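Side-chain contact in integron cassette protein (Vibrio cholerae, PDB 3FY6), which is of unknown function but is encoded by a mobile integron gene cassette and folds as an antiparallel sheet packed with helices: residues M36-G41 with P55-E60. Residues are numbered along the deposited sequence; the frame is centred on the assembly and turned at random.
Sequences MEISMG and PEWSEE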
HETATM    1  N   MSE A  36      11.613 -14.017  12.015  1.00 22.56           N
HETATM    2  CA  MSE A  36      10.534 -14.492  11.156  1.00 27.76           C
HETATM    3  C   MSE A  36      11.023 -14.482   9.715  1.00 25.80           C
HETATM    4  O   MSE A  36      11.771 -13.590   9.321  1.00 23.93           O
HETATM    5  CB  MSE A  36       9.293 -13.602  11.288  1.00 21.51           C
HETATM    6  CG  MSE A  36       8.220 -13.866  10.230  1.00 25.95           C
HETATM    7 SE   MSE A  36       6.780 -12.521  10.268  0.78 27.53          SE
HETATM    8  CE  MSE A  36       7.822 -11.018  10.813  1.00 11.44           C
ATOM      9  N   GLU A  37      10.608 -15.477   8.937  1.00 25.42           N
ATOM     10  CA  GLU A  37      10.900 -15.491   7.510  1.00 27.46           C
ATOM     11  C   GLU A  37       9.627 -15.604   6.696  1.00 25.69           C
ATOM     12  O   GLU A  37       8.646 -16.198   7.137  1.00 27.28           O
ATOM     13  CB  GLU A  37      11.862 -16.621   7.151  1.00 33.76           C
ATOM     14  CG  GLU A  37      13.230 -16.480   7.796  1.00 43.95           C
ATOM     15  CD  GLU A  37      14.235 -17.487   7.273  1.00 56.43           C
ATOM     16  OE1 GLU A  37      13.820 -18.498   6.661  1.00 60.07           O
ATOM     17  OE2 GLU A  37      15.447 -17.262   7.476  1.00 64.17           O
ATOM     18  N   ILE A  38       9.645 -15.001   5.514  1.00 22.09           N
ATOM     19  CA  ILE A  38       8.525 -15.074   4.588  1.00 25.08           C
ATOM     20  C   ILE A  38       9.075 -15.505   3.242  1.00 27.26           C
ATOM     21  O   ILE A  38       9.952 -14.838   2.673  1.00 23.64           O
ATOM     22  CB  ILE A  38       7.820 -13.719   4.434  1.00 24.51           C
ATOM     23  CG1 ILE A  38       7.369 -13.192   5.801  1.00 23.00           C
ATOM     24  CG2 ILE A  38       6.636 -13.825   3.476  1.00 23.99           C
ATOM     25  CD1 ILE A  38       7.235 -11.672   5.844  1.00 22.66           C
ATOM     26  N   SER A  39       8.571 -16.630   2.749  1.00 21.30           N
ATOM     27  CA  SER A  39       9.045 -17.198   1.492  1.00 26.74           C
ATOM     28  C   SER A  39       7.956 -17.227   0.435  1.00 25.88           C
ATOM     29  O   SER A  39       6.797 -17.523   0.718  1.00 22.35           O
ATOM     30  CB  SER A  39       9.571 -18.619   1.716  1.00 30.39           C
ATOM     31  OG  SER A  39      10.766 -18.600   2.475  1.00 34.37           O
HETATM   32  N   MSE A  40       8.349 -16.918  -0.792  1.00 33.78           N
HETATM   33  CA  MSE A  40       7.488 -17.061  -1.947  1.00 26.91           C
HETATM   34  C   MSE A  40       8.369 -17.722  -2.981  1.00 30.43           C
HETATM   35  O   MSE A  40       9.308 -17.102  -3.487  1.00 28.16           O
HETATM   36  CB  MSE A  40       7.040 -15.689  -2.449  1.00 30.48           C
HETATM   37  CG  MSE A  40       5.645 -15.674  -3.074  1.00 40.55           C
HETATM   38 SE   MSE A  40       5.473 -16.472  -4.858  0.37 54.05          SE
HETATM   39  CE  MSE A  40       7.105 -15.784  -5.680  1.00 48.19           C
ATOM     40  N   GLY A  41       8.098 -18.988  -3.277  1.00 34.46           N
ATOM     41  CA  GLY A  41       8.950 -19.733  -4.185  1.00 34.81           C
ATOM     42  C   GLY A  41      10.384 -19.753  -3.694  1.00 38.20           C
ATOM     43  O   GLY A  41      10.661 -20.198  -2.583  1.00 42.33           O
ATOM     44  N   PRO A  55      12.646  -4.871  15.183  1.00 34.65           N
ATOM     45  CA  PRO A  55      13.201  -5.972  14.394  1.00 32.79           C
ATOM     46  C   PRO A  55      13.991  -5.444  13.205  1.00 32.26           C
ATOM     47  O   PRO A  55      13.632  -4.412  12.639  1.00 29.81           O
ATOM     48  CB  PRO A  55      11.953  -6.717  13.918  1.00 29.01           C
ATOM     49  CG  PRO A  55      10.947  -6.460  14.993  1.00 27.39           C
ATOM     50  CD  PRO A  55      11.208  -5.049  15.454  1.00 31.43           C
ATOM     51  N   GLU A  56      15.068  -6.139  12.853  1.00 32.79           N
ATOM     52  CA  GLU A  56      15.860  -5.802  11.675  1.00 31.71           C
ATOM     53  C   GLU A  56      15.297  -6.515  10.443  1.00 24.17           C
ATOM     54  O   GLU A  56      15.345  -7.740  10.352  1.00 30.24           O
ATOM     55  CB  GLU A  56      17.315  -6.223  11.896  1.00 38.26           C
ATOM     56  CG  GLU A  56      18.323  -5.503  11.010  1.00 59.23           C
ATOM     57  CD  GLU A  56      18.565  -4.070  11.456  1.00 73.10           C
ATOM     58  OE1 GLU A  56      18.482  -3.802  12.676  1.00 79.73           O
ATOM     59  OE2 GLU A  56      18.837  -3.215  10.587  1.00 75.16           O
ATOM     60  N   TRP A  57      14.759  -5.756   9.495  1.00 24.53           N
ATOM     61  CA  TRP A  57      14.188  -6.348   8.285  1.00 27.48           C
ATOM     62  C   TRP A  57      15.140  -6.332   7.097  1.00 26.71           C
ATOM     63  O   TRP A  57      16.003  -5.462   6.996  1.00 26.01           O
ATOM     64  CB  TRP A  57      12.914  -5.604   7.879  1.00 27.56           C
ATOM     65  CG  TRP A  57      11.686  -6.025   8.618  1.00 25.80           C
ATOM     66  CD1 TRP A  57      11.192  -5.483   9.765  1.00 23.23           C
ATOM     67  CD2 TRP A  57      10.781  -7.065   8.238  1.00 26.01           C
ATOM     68  NE1 TRP A  57      10.041  -6.135  10.137  1.00 24.98           N
ATOM     69  CE2 TRP A  57       9.763  -7.106   9.210  1.00 28.27           C
ATOM     70  CE3 TRP A  57      10.737  -7.972   7.172  1.00 24.99           C
ATOM     71  CZ2 TRP A  57       8.710  -8.018   9.150  1.00 30.99           C
ATOM     72  CZ3 TRP A  57       9.694  -8.877   7.116  1.00 25.68           C
ATOM     73  CH2 TRP A  57       8.692  -8.891   8.095  1.00 26.02           C
ATOM     74  N   SER A  58      14.953  -7.285   6.187  1.00 30.77           N
ATOM     75  CA  SER A  58      15.565  -7.232   4.863  1.00 26.33           C
ATOM     76  C   SER A  58      15.194  -5.913   4.208  1.00 29.09           C
ATOM     77  O   SER A  58      14.115  -5.380   4.464  1.00 32.80           O
ATOM     78  CB  SER A  58      15.004  -8.352   3.998  1.00 34.05           C
ATOM     79  OG  SER A  58      13.588  -8.252   3.948  1.00 35.02           O
ATOM     80  N   GLU A  59      16.073  -5.390   3.361  1.00 25.11           N
ATOM     81  CA  GLU A  59      15.780  -4.165   2.626  1.00 28.65           C
ATOM     82  C   GLU A  59      14.812  -4.422   1.469  1.00 30.11           C
ATOM     83  O   GLU A  59      14.078  -3.530   1.059  1.00 33.39           O
ATOM     84  CB  GLU A  59      17.068  -3.513   2.113  1.00 34.17           C
ATOM     85  CG  GLU A  59      17.889  -2.850   3.202  1.00 37.48           C
ATOM     86  CD  GLU A  59      19.276  -2.456   2.727  1.00 46.82           C
ATOM     87  OE1 GLU A  59      19.657  -2.838   1.597  1.00 43.78           O
ATOM     88  OE2 GLU A  59      19.987  -1.768   3.490  1.00 52.40           O
ATOM     89  N   GLU A  60      14.832  -5.640   0.935  1.00 27.06           N
ATOM     90  CA  GLU A  60      13.791  -6.080   0.016  1.00 31.60           C
ATOM     91  C   GLU A  60      12.533  -6.308   0.854  1.00 31.67           C
ATOM     92  O   GLU A  60      12.508  -7.205   1.696  1.00 28.62           O
ATOM     93  CB  GLU A  60      14.200  -7.389  -0.648  1.00 39.40           C
ATOM     94  CG  GLU A  60      13.421  -7.730  -1.904  1.00 47.52           C
ATOM     95  CD  GLU A  60      13.947  -6.998  -3.113  1.00 56.85           C
ATOM     96  OE1 GLU A  60      14.085  -5.757  -3.046  1.00 67.53           O
ATOM     97  OE2 GLU A  60      14.228  -7.659  -4.130  1.00 57.92           O
TER
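W57, on the outermost strand 53-57, reaches past its neighbour, strand 43-50, to meet M36 and I38 of strand 35-40. The nearest CA atoms, those of M36 and W57, stand 9.4 Å apart, a gap closed from both sides by the long indole and the two aliphatic chains. Side chains of next-but-one strands thus meet on one face of the antiparallel sheet, the face covered by helices 77-89 and 62-67. From CB, the indole is set by CG lying anti to the carbonyl carbon (chi1 -82°), and its benzo ring leads towards the middle strand. On the pyrrole part, NE1 donates a hydrogen bond to OE1 of Q82 on helix 77-89, so the polar edge is satisfied while the hydrocarbon end enters the interior. Further along, CZ2 meets the methyl CE of M36 at 3.5 Å. At the far end CH2 of W57 is shared: CE of M36 lies 3.6 Å from it and CD1 of I38 3.9 Å. M36 suits its place because the long unbranched methionine chain (selenium replaces sulfur here) bends at chi3 (33°), bringing CE to the indole obliquely. I38, two residues on, has a beta-branched side chain well suited to a strand and sends CD1 to the ring edge, near its plane. Between the segments the contact is wholly apolar, so it relies on close fit and exclusion of water; the Q82 bond probably restricts indole rotation.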